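MerB2 (Bacillus megaterium, PDB 5C17) probably cleaves the mercury-carbon bond of organomercurials as an alkylmercury lyase, and binds a mercury(II) ion. Local coordinates at residues K8-Y11 with E12-A16; I25-T28 with I29-I33; V59-L62 with A63-M67. All blocks are in the same frame, centred on the assembly; numbering follows the deposited sequence. Where two conformers were deposited one is given.

Contact 1. Residues K8-Y11 with E12-A16; sequences KKFY and ELLLA. With DTV ((2S,3S)-1,4-dimercaptobutane-2,3-diol), chain D.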
ATOM      1  N   LYS A   8      12.871   0.946   7.668  1.00 16.05           N
ATOM      2  CA  LYS A   8      13.969   1.419   6.826  1.00 17.24           C
ATOM      3  C   LYS A   8      14.813   0.244   6.366  1.00 13.83           C
ATOM      4  O   LYS A   8      15.179   0.145   5.183  1.00 12.70           O
ATOM      5  CB  LYS A   8      14.851   2.405   7.601  1.00 21.21           C
ATOM      6  CG  LYS A   8      14.095   3.552   8.209  1.00 25.24           C
ATOM      7  CD  LYS A   8      15.010   4.520   8.929  1.00 28.11           C
ATOM      8  CE  LYS A   8      14.259   5.786   9.300  1.00 30.56           C
ATOM      9  NZ  LYS A   8      15.179   6.819   9.814  1.00 32.46           N
ATOM     10  N   LYS A   9      15.128  -0.660   7.290  1.00 15.11           N
ATOM     11  CA  LYS A   9      15.970  -1.804   6.965  1.00 15.82           C
ATOM     12  C   LYS A   9      15.259  -2.786   6.033  1.00 14.48           C
ATOM     13  O   LYS A   9      15.891  -3.399   5.176  1.00 14.52           O
ATOM     14  CB  LYS A   9      16.455  -2.524   8.233  1.00 19.17           C
ATOM     15  CG  LYS A   9      17.338  -1.675   9.140  1.00 22.66           C
ATOM     16  CD  LYS A   9      18.601  -1.201   8.465  1.00 25.75           C
ATOM     17  CE  LYS A   9      19.428  -0.358   9.436  1.00 28.30           C
ATOM     18  NZ  LYS A   9      20.767   0.001   8.900  1.00 29.82           N
ATOM     19  N   PHE A  10      13.944  -2.927   6.199  1.00 13.70           N
ATOM     20  CA  PHE A  10      13.130  -3.717   5.274  1.00 13.47           C
ATOM     21  C   PHE A  10      13.280  -3.212   3.850  1.00 11.58           C
ATOM     22  O   PHE A  10      13.516  -3.990   2.927  1.00 12.30           O
ATOM     23  CB  PHE A  10      11.659  -3.708   5.730  1.00 14.09           C
ATOM     24  CG  PHE A  10      10.657  -4.045   4.639  1.00 13.95           C
ATOM     25  CD1 PHE A  10      10.358  -5.368   4.311  1.00 16.75           C
ATOM     26  CD2 PHE A  10       9.971  -3.034   3.981  1.00 14.98           C
ATOM     27  CE1 PHE A  10       9.422  -5.651   3.315  1.00 16.70           C
ATOM     28  CE2 PHE A  10       9.040  -3.323   2.987  1.00 17.45           C
ATOM     29  CZ  PHE A  10       8.764  -4.623   2.670  1.00 17.51           C
ATOM     30  N   TYR A  11      13.156  -1.902   3.655  1.00 10.98           N
ATOM     31  CA  TYR A  11      13.244  -1.368   2.311  1.00 11.11           C
ATOM     32  C   TYR A  11      14.655  -1.453   1.757  1.00 10.63           C
ATOM     33  O   TYR A  11      14.823  -1.662   0.552  1.00 11.93           O
ATOM     34  CB  TYR A  11      12.779   0.076   2.288  1.00 11.78           C
ATOM     35  CG  TYR A  11      11.294   0.271   2.236  1.00 12.00           C
ATOM     36  CD1 TYR A  11      10.560  -0.126   1.131  1.00 12.91           C
ATOM     37  CD2 TYR A  11      10.631   0.902   3.262  1.00 12.54           C
ATOM     38  CE1 TYR A  11       9.204   0.080   1.058  1.00 14.40           C
ATOM     39  CE2 TYR A  11       9.268   1.126   3.205  1.00 13.45           C
ATOM     40  CZ  TYR A  11       8.555   0.712   2.106  1.00 14.65           C
ATOM     41  OH  TYR A  11       7.203   0.949   2.048  1.00 17.80           O
ATOM     42  N   GLU A  12      15.671  -1.284   2.599  1.00 11.07           N
ATOM     43  CA  GLU A  12      17.037  -1.413   2.112  1.00 12.36           C
ATOM     44  C   GLU A  12      17.313  -2.842   1.643  1.00 12.96           C
ATOM     45  O   GLU A  12      17.969  -3.050   0.615  1.00 13.73           O
ATOM     46  CB  GLU A  12      18.043  -0.986   3.173  1.00 13.88           C
ATOM     47  CG  GLU A  12      18.057   0.516   3.395  1.00 16.35           C
ATOM     48  CD  GLU A  12      19.092   0.948   4.399  1.00 22.65           C
ATOM     49  OE1 GLU A  12      19.237   2.181   4.574  1.00 26.35           O
ATOM     50  OE2 GLU A  12      19.763   0.072   5.006  1.00 25.08           O
ATOM     51  N   LEU A  13      16.825  -3.825   2.402  1.00 12.95           N
ATOM     52  CA  LEU A  13      16.998  -5.226   2.018  1.00 13.67           C
ATOM     53  C   LEU A  13      16.245  -5.520   0.714  1.00 12.95           C
ATOM     54  O   LEU A  13      16.759  -6.164  -0.201  1.00 14.18           O
ATOM     55  CB  LEU A  13      16.527  -6.159   3.133  1.00 14.78           C
ATOM     56  CG  LEU A  13      16.583  -7.659   2.834  1.00 16.96           C
ATOM     57  CD1 LEU A  13      17.979  -8.116   2.449  1.00 18.38           C
ATOM     58  CD2 LEU A  13      16.081  -8.431   4.047  1.00 17.95           C
ATOM     59  N   LEU A  14      15.027  -5.018   0.608  1.00 12.84           N
ATOM     60  CA  LEU A  14      14.246  -5.207  -0.611  1.00 13.49           C
ATOM     61  C   LEU A  14      14.946  -4.577  -1.832  1.00 13.47           C
ATOM     62  O   LEU A  14      15.022  -5.195  -2.891  1.00 14.42           O
ATOM     63  CB  LEU A  14      12.843  -4.621  -0.429  1.00 14.34           C
ATOM     64  CG  LEU A  14      11.862  -4.807  -1.577  1.00 14.69           C
ATOM     65  CD1 LEU A  14      11.673  -6.252  -1.963  1.00 15.24           C
ATOM     66  CD2 LEU A  14      10.549  -4.186  -1.165  1.00 16.32           C
ATOM     67  N   LEU A  15      15.449  -3.352  -1.702  1.00 13.11           N
ATOM     68  CA  LEU A  15      16.167  -2.734  -2.818  1.00 14.88           C
ATOM     69  C   LEU A  15      17.379  -3.565  -3.240  1.00 14.91           C
ATOM     70  O   LEU A  15      17.677  -3.682  -4.434  1.00 16.16           O
ATOM     71  CB  LEU A  15      16.619  -1.323  -2.444  1.00 15.71           C
ATOM     72  CG  LEU A  15      15.546  -0.246  -2.486  1.00 16.11           C
ATOM     73  CD1 LEU A  15      16.001   1.031  -1.800  1.00 18.13           C
ATOM     74  CD2 LEU A  15      15.147   0.046  -3.935  1.00 15.46           C
ATOM     75  N   ALA A  16      18.079  -4.144  -2.267  1.00 14.43           N
ATOM     76  CA  ALA A  16      19.228  -4.988  -2.559  1.00 15.63           C
ATOM     77  C   ALA A  16      18.819  -6.222  -3.376  1.00 15.71           C
ATOM     78  O   ALA A  16      19.589  -6.702  -4.216  1.00 18.66           O
ATOM     79  CB  ALA A  16      19.905  -5.414  -1.263  1.00 16.11           C
TER
HETATM   80  S1  DTV D 303       5.944  -7.072   3.264  0.77 23.21           S
HETATM   81  C1  DTV D 303       5.190  -5.457   3.454  0.77 22.49           C
HETATM   82  C2  DTV D 303       4.221  -5.108   2.337  0.77 21.80           C
HETATM   83  O2  DTV D 303       3.111  -5.960   2.385  0.77 22.67           O
HETATM   84  C3  DTV D 303       3.708  -3.665   2.396  0.77 22.61           C
HETATM   85  O3  DTV D 303       4.797  -2.779   2.229  0.77 23.97           O
HETATM   86  C4  DTV D 303       2.989  -3.330   3.693  0.77 22.61           C
HETATM   87  S4  DTV D 303       1.900  -1.921   3.525  0.77 22.58           S
HETATM   88  O   HOH W   1      20.151   2.294   7.374  1.00 47.36           O
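Lys8 to Tyr11 meet Glu12 to Leu15 within helix 5-17, an amphipathic alpha-helix near the start of the chain. The backbone supplies four regular i to i+4 hydrogen bonds, from Glu12 N to Lys8 O (3.0 Å) through to Leu15 N to Tyr11 O (2.9 Å).

On the exposed side, Lys9 and Glu12 extend next to each other in the same direction. Lys9 bends at its second torsion (chi2 -60°), while Glu12 stays extended beyond CG. Lys9 NZ and Glu12 OE2 remain 4.0 Å apart, too far for a salt bridge, and a water joins the two side chains instead: it accepts from Lys9 NZ at 2.8 Å and donates to Glu12 OE1 at 2.9 Å.

The buried side is largely aromatic and aliphatic. Phe10 has its ring carried out with CG opposite the backbone N (chi1 159°), and its CZ lies 4.3 Å from CD2 of Leu14. Phe10 CD2 also sits over the centre of the Tyr11 ring. Beyond the helix, Phe154 meets Phe10 edge-to-face, and Trp160 touches both Phe10 and Leu14. Phe10 belongs to the pocket of the bound dithiol, where its CZ approaches ligand atom C1 to 3.8 Å.

Contact 2. Residues I25-T28 with I29-I33; sequences ILRT and IFFSI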
ATOM      1  N   ILE A  25      11.165   1.798 -13.070  1.00  8.96           N
ATOM      2  CA  ILE A  25       9.934   1.150 -13.504  1.00  9.02           C
ATOM      3  C   ILE A  25       8.804   1.317 -12.477  1.00  8.85           C
ATOM      4  O   ILE A  25       7.691   1.695 -12.832  1.00  9.49           O
ATOM      5  CB  ILE A  25      10.207  -0.324 -13.891  1.00  9.81           C
ATOM      6  CG1 ILE A  25      10.986  -0.365 -15.210  1.00 10.71           C
ATOM      7  CG2 ILE A  25       8.901  -1.122 -13.998  1.00 10.87           C
ATOM      8  CD1 ILE A  25      11.619  -1.693 -15.524  1.00 12.66           C
ATOM      9  N   LEU A  26       9.112   1.089 -11.204  1.00  9.21           N
ATOM     10  CA  LEU A  26       8.124   1.263 -10.144  1.00  9.17           C
ATOM     11  C   LEU A  26       7.629   2.695 -10.077  1.00  8.04           C
ATOM     12  O   LEU A  26       6.431   2.924  -9.928  1.00  9.03           O
ATOM     13  CB  LEU A  26       8.665   0.842  -8.780  1.00  8.75           C
ATOM     14  CG  LEU A  26       8.659  -0.662  -8.529  1.00  9.36           C
ATOM     15  CD1 LEU A  26       9.505  -0.987  -7.314  1.00 10.47           C
ATOM     16  CD2 LEU A  26       7.233  -1.209  -8.352  1.00  9.74           C
ATOM     17  N   ARG A  27       8.533   3.678 -10.180  1.00  8.45           N
ATOM     18  CA  ARG A  27       8.089   5.076 -10.174  1.00  8.99           C
ATOM     19  C   ARG A  27       7.110   5.330 -11.304  1.00  9.10           C
ATOM     20  O   ARG A  27       6.055   5.949 -11.132  1.00  9.36           O
ATOM     21  CB  ARG A  27       9.269   6.030 -10.335  1.00  9.03           C
ATOM     22  CG  ARG A  27      10.178   6.118  -9.115  1.00  9.54           C
ATOM     23  CD  ARG A  27      11.373   7.061  -9.377  1.00 10.34           C
ATOM     24  NE  ARG A  27      10.920   8.415  -9.652  1.00 10.62           N
ATOM     25  CZ  ARG A  27      10.604   9.298  -8.724  1.00 11.31           C
ATOM     26  NH1 ARG A  27      10.732   9.009  -7.434  1.00 11.44           N
ATOM     27  NH2 ARG A  27      10.133  10.469  -9.090  1.00 13.95           N
ATOM     28  N   THR A  28       7.475   4.866 -12.492  1.00  9.07           N
ATOM     29  CA  THR A  28       6.674   5.121 -13.665  1.00  9.36           C
ATOM     30  C   THR A  28       5.278   4.515 -13.489  1.00  9.01           C
ATOM     31  O   THR A  28       4.252   5.149 -13.793  1.00 10.62           O
ATOM     32  CB  THR A  28       7.385   4.599 -14.933  1.00  9.63           C
ATOM     33  OG1 THR A  28       8.683   5.217 -15.026  1.00 10.34           O
ATOM     34  CG2 THR A  28       6.593   4.938 -16.161  1.00 10.98           C
ATOM     35  N   ILE A  29       5.221   3.298 -12.964  1.00  9.22           N
ATOM     36  CA  ILE A  29       3.931   2.642 -12.755  1.00  9.62           C
ATOM     37  C   ILE A  29       3.121   3.385 -11.678  1.00  9.19           C
ATOM     38  O   ILE A  29       1.959   3.754 -11.869  1.00 10.08           O
ATOM     39  CB  ILE A  29       4.105   1.175 -12.330  1.00  8.92           C
ATOM     40  CG1 ILE A  29       4.770   0.363 -13.448  1.00  9.44           C
ATOM     41  CG2 ILE A  29       2.749   0.566 -11.984  1.00  9.99           C
ATOM     42  CD1 ILE A  29       5.235  -1.047 -13.020  1.00 10.13           C
ATOM     43  N   PHE A  30       3.763   3.605 -10.537  1.00  9.19           N
ATOM     44  CA  PHE A  30       3.123   4.170  -9.347  1.00  9.04           C
ATOM     45  C   PHE A  30       2.510   5.533  -9.640  1.00  9.60           C
ATOM     46  O   PHE A  30       1.349   5.785  -9.318  1.00  9.94           O
ATOM     47  CB  PHE A  30       4.167   4.244  -8.236  1.00 10.17           C
ATOM     48  CG  PHE A  30       3.651   4.736  -6.904  1.00 10.48           C
ATOM     49  CD1 PHE A  30       2.852   3.929  -6.094  1.00 10.44           C
ATOM     50  CD2 PHE A  30       4.018   5.985  -6.438  1.00 10.70           C
ATOM     51  CE1 PHE A  30       2.420   4.380  -4.851  1.00 11.39           C
ATOM     52  CE2 PHE A  30       3.601   6.437  -5.194  1.00 11.41           C
ATOM     53  CZ  PHE A  30       2.800   5.635  -4.405  1.00 11.49           C
ATOM     54  N   PHE A  31       3.277   6.417 -10.280  1.00 10.11           N
ATOM     55  CA  PHE A  31       2.758   7.747 -10.520  1.00 11.54           C
ATOM     56  C   PHE A  31       1.684   7.749 -11.641  1.00 11.18           C
ATOM     57  O   PHE A  31       0.819   8.619 -11.666  1.00 12.91           O
ATOM     58  CB  PHE A  31       3.914   8.732 -10.745  1.00 13.78           C
ATOM     59  CG  PHE A  31       4.784   8.914  -9.508  1.00 15.88           C
ATOM     60  CD1 PHE A  31       4.239   9.421  -8.332  1.00 17.73           C
ATOM     61  CD2 PHE A  31       6.125   8.545  -9.508  1.00 18.95           C
ATOM     62  CE1 PHE A  31       5.016   9.571  -7.193  1.00 19.32           C
ATOM     63  CE2 PHE A  31       6.909   8.708  -8.366  1.00 19.75           C
ATOM     64  CZ  PHE A  31       6.346   9.211  -7.212  1.00 19.97           C
ATOM     65  N   SER A  32       1.694   6.756 -12.530  1.00 11.34           N
ATOM     66  CA  SER A  32       0.611   6.602 -13.500  1.00 12.55           C
ATOM     67  C   SER A  32      -0.688   6.168 -12.797  1.00 12.24           C
ATOM     68  O   SER A  32      -1.760   6.701 -13.074  1.00 13.01           O
ATOM     69  CB  SER A  32       1.003   5.587 -14.574  1.00 14.05           C
ATOM     70  OG  SER A  32       0.014   5.493 -15.572  1.00 15.90           O
ATOM     71  N   ILE A  33      -0.589   5.205 -11.883  1.00 11.33           N
ATOM     72  CA  ILE A  33      -1.745   4.764 -11.102  1.00 11.90           C
ATOM     73  C   ILE A  33      -2.314   5.958 -10.313  1.00 11.26           C
ATOM     74  O   ILE A  33      -3.531   6.127 -10.236  1.00 11.91           O
ATOM     75  CB  ILE A  33      -1.354   3.608 -10.147  1.00 11.26           C
ATOM     76  CG1 ILE A  33      -0.885   2.369 -10.947  1.00 13.08           C
ATOM     77  CG2 ILE A  33      -2.509   3.230  -9.237  1.00 12.40           C
ATOM     78  CD1 ILE A  33      -1.851   1.873 -11.995  1.00 14.68           C
TER
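The guanidinium of Arg27 carries Phe31 CE2 over the centre of one face, with Arg27 NH2 3.7 Å from that carbon. The two planes are 55° apart, so a corner of the ring, rather than its flat side, rests on the guanidinium. Phe31 in turn has CD2 of Phe30 above one face, 3.8 Å from the plane and offset toward the rim. Arg27 reaches this position through a bend at its third torsion (chi3 62°) that turns one face of the guanidinium to Phe31 CE2; Arg27 NH1 then hydrogen-bonds Leu208 O near the chain's C-terminus. With an alanine in place of Phe31, the guanidinium would probably lose the ring carbon on that face and be held mainly through Leu208, and Phe30 CD2 would lose the ring it lies on.

Arg27-Phe31 is an i to i+4 side-chain pair on helix 22-34, and so is Ile25-Ile29, where Ile25 CG2 meets Ile29 CD1 at 3.8 Å, the side chains crossing at a slant. The backbone bonds are tight at first, with Phe30 N to Leu26 O at 2.8 Å, but Ser32 N reaches Thr28 O at 3.3 Å from above the carbonyl plane. Thr28 OG1 bonds back to Pro24 O, and Ser32 OG to Gln37 O.

Within the fold, Thr28 and Ile29 pack on Leu44 of helix 41-48, Ile25 and Leu26 touch Leu62 of helix 52-64, and Ile29 also touches Ile76 and Ala79 of strand 76-79.

Contact 3. Residues V59-L62 with A63-M67; sequences VKIL and AQRQM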
ATOM      1  N   VAL A  59       9.245  -6.407 -14.762  1.00 10.17           N
ATOM      2  CA  VAL A  59       7.799  -6.480 -14.526  1.00 10.89           C
ATOM      3  C   VAL A  59       7.385  -7.880 -14.033  1.00  9.83           C
ATOM      4  O   VAL A  59       6.578  -8.003 -13.096  1.00 10.24           O
ATOM      5  CB  VAL A  59       7.011  -6.062 -15.770  1.00 11.90           C
ATOM      6  CG1 VAL A  59       5.532  -6.416 -15.657  1.00 13.70           C
ATOM      7  CG2 VAL A  59       7.190  -4.550 -16.019  1.00 12.55           C
ATOM      8  N   LYS A  60       7.959  -8.938 -14.613  1.00 10.56           N
ATOM      9  CA  LYS A  60       7.670 -10.301 -14.163  1.00 11.38           C
ATOM     10  C   LYS A  60       7.994 -10.472 -12.678  1.00 10.54           C
ATOM     11  O   LYS A  60       7.194 -11.023 -11.926  1.00 11.44           O
ATOM     12  CB  LYS A  60       8.447 -11.326 -14.996  1.00 14.59           C
ATOM     13  CG  LYS A  60       8.214 -12.771 -14.593  1.00 18.58           C
ATOM     14  CD  LYS A  60       8.934 -13.759 -15.504  1.00 22.03           C
ATOM     15  CE  LYS A  60       8.594 -15.192 -15.122  1.00 25.99           C
ATOM     16  NZ  LYS A  60       9.096 -16.165 -16.131  1.00 28.47           N
ATOM     17  N   ILE A  61       9.159  -9.989 -12.257  1.00  9.92           N
ATOM     18  CA  ILE A  61       9.572 -10.106 -10.854  1.00 10.26           C
ATOM     19  C   ILE A  61       8.642  -9.312  -9.952  1.00  9.44           C
ATOM     20  O   ILE A  61       8.212  -9.806  -8.894  1.00  9.54           O
ATOM     21  CB  ILE A  61      11.035  -9.657 -10.668  1.00 11.35           C
ATOM     22  CG1 ILE A  61      11.964 -10.740 -11.200  1.00 13.99           C
ATOM     23  CG2 ILE A  61      11.348  -9.399  -9.183  1.00 11.91           C
ATOM     24  CD1 ILE A  61      13.380 -10.273 -11.448  1.00 16.79           C
ATOM     25  N   LEU A  62       8.335  -8.075 -10.336  1.00  9.17           N
ATOM     26  CA  LEU A  62       7.464  -7.233  -9.506  1.00  8.79           C
ATOM     27  C   LEU A  62       6.078  -7.855  -9.365  1.00  8.74           C
ATOM     28  O   LEU A  62       5.472  -7.792  -8.303  1.00  9.48           O
ATOM     29  CB  LEU A  62       7.363  -5.818 -10.078  1.00  8.72           C
ATOM     30  CG  LEU A  62       8.661  -5.026 -10.127  1.00 10.16           C
ATOM     31  CD1 LEU A  62       8.437  -3.731 -10.900  1.00 10.57           C
ATOM     32  CD2 LEU A  62       9.211  -4.774  -8.753  1.00 11.24           C
ATOM     33  N   ALA A  63       5.592  -8.478 -10.432  1.00  8.91           N
ATOM     34  CA  ALA A  63       4.297  -9.143 -10.387  1.00  9.97           C
ATOM     35  C   ALA A  63       4.335 -10.414  -9.515  1.00 10.08           C
ATOM     36  O   ALA A  63       3.396 -10.684  -8.757  1.00 10.97           O
ATOM     37  CB  ALA A  63       3.794  -9.442 -11.784  1.00 11.36           C
ATOM     38  N   GLN A  64       5.418 -11.181  -9.611  0.55 10.41           N
ATOM     39  CA  GLN A  64       5.594 -12.364  -8.769  0.55 11.50           C
ATOM     40  C   GLN A  64       5.574 -11.974  -7.289  0.55 10.36           C
ATOM     41  O   GLN A  64       4.966 -12.661  -6.464  0.55 11.73           O
ATOM     42  CB  GLN A  64       6.904 -13.099  -9.101  0.55 13.93           C
ATOM     43  CG  GLN A  64       6.895 -13.845 -10.435  0.55 16.42           C
ATOM     44  CD  GLN A  64       8.256 -14.433 -10.835  0.55 18.43           C
ATOM     45  OE1 GLN A  64       9.320 -13.858 -10.554  0.55 19.15           O
ATOM     46  NE2 GLN A  64       8.218 -15.584 -11.506  0.55 20.25           N
ATOM     47  N   ARG A  65       6.212 -10.849  -6.967  1.00  9.79           N
ATOM     48  CA  ARG A  65       6.271 -10.341  -5.594  1.00  9.84           C
ATOM     49  C   ARG A  65       4.981  -9.615  -5.201  1.00  9.60           C
ATOM     50  O   ARG A  65       4.832  -9.169  -4.074  1.00 10.59           O
ATOM     51  CB  ARG A  65       7.458  -9.384  -5.441  1.00 10.87           C
ATOM     52  CG  ARG A  65       8.803 -10.069  -5.490  1.00 10.75           C
ATOM     53  CD  ARG A  65       9.943  -9.073  -5.352  1.00 12.21           C
ATOM     54  NE  ARG A  65      11.235  -9.711  -5.134  1.00 14.85           N
ATOM     55  CZ  ARG A  65      11.680 -10.087  -3.946  1.00 16.97           C
ATOM     56  NH1 ARG A  65      10.940  -9.885  -2.869  1.00 18.40           N
ATOM     57  NH2 ARG A  65      12.870 -10.665  -3.838  1.00 18.91           N
ATOM     58  N   GLN A  66       4.045  -9.533  -6.134  1.00  9.37           N
ATOM     59  CA  GLN A  66       2.779  -8.824  -5.946  1.00  9.83           C
ATOM     60  C   GLN A  66       3.002  -7.403  -5.426  1.00  8.59           C
ATOM     61  O   GLN A  66       2.209  -6.870  -4.657  1.00  9.68           O
ATOM     62  CB  GLN A  66       1.835  -9.622  -5.051  1.00 11.34           C
ATOM     63  CG  GLN A  66       1.544 -10.995  -5.602  1.00 12.36           C
ATOM     64  CD  GLN A  66       0.552 -11.780  -4.764  1.00 15.73           C
ATOM     65  OE1 GLN A  66       0.336 -11.494  -3.597  1.00 17.26           O
ATOM     66  NE2 GLN A  66      -0.055 -12.782  -5.371  1.00 19.23           N
ATOM     67  N   MET A  67       4.092  -6.801  -5.901  1.00  8.53           N
ATOM     68  CA  MET A  67       4.357  -5.380  -5.707  1.00  8.25           C
ATOM     69  C   MET A  67       3.666  -4.519  -6.743  1.00  8.48           C
ATOM     70  O   MET A  67       3.534  -3.306  -6.559  1.00  8.88           O
ATOM     71  CB  MET A  67       5.857  -5.119  -5.718  1.00  9.06           C
ATOM     72  CG  MET A  67       6.543  -5.664  -4.480  1.00 10.11           C
ATOM     73  SD  MET A  67       8.336  -5.566  -4.539  1.00 12.36           S
ATOM     74  CE  MET A  67       8.534  -3.792  -4.534  1.00 13.91           C
TER
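Arg65 runs alongside Ile61, both side chains heading the same way at the C-terminal end of helix 52-64. Arg65 CB lies 3.6 Å from Ile61 O, and Arg65 CG stays beside that oxygen, at 3.5 Å. The chain is then extended as far as NE: Arg65 CD and NE each come to 4.1 Å from Ile61 CG2, a methyl that lies at the guanidinium edge, near its plane. At the tip, Arg65 NH2 forms a salt bridge with Glu157 and NH1 hydrogen-bonds Ser156 O.

One residue earlier, Gln64 crosses the side chain of Lys60, four residues before it. In one of its two deposited conformers, and so only tentatively, Gln64 has CG opposite its own carbonyl carbon (chi1 -72°), which puts that methylene 3.2 Å from Lys60 O.

The helix closes in a Schellman motif. Gln66 takes a positive phi of 51°, Gln66 N bonds to Ala63 O, and Met67 N bonds to Leu62 O at 2.9 Å. Leu62 CD2 and Met67 SD make a looser apolar approach on the buried side.

The end of the helix is thus settled twice, by backbone bonds and by a charged side chain. The N-H groups of Gln66 and Met67 bond back to two carbonyls of the last turn as the chain leaves for strand 68-70, while the charge of Arg65 is probably balanced by Glu157, tying this helix end to the loop beside the dithiol pocket.

In the fold
Contacts 1 and 2 lie wholly within helices 5-17 and 22-34; contact 3 runs from helix 52-64 into the turn that ends it. Contact 2 is the most enclosed, with none of its touching residues exposed; contact 1 leaves four exposed and contact 3 two. Contact 1 alone supplies a residue of the ligand pocket and uses water between charges, whereas contact 2 sets an arginine against a phenylalanine ring and contact 3 ends its helix. Contact 3 packs against both others: Leu14 meets Arg65, and Leu26 meets Leu62. Contacts 1 and 2 do not touch, their nearest atoms being about 7 Å apart; Met67 of contact 3 packs on Leu14 of one and Leu26 of the other.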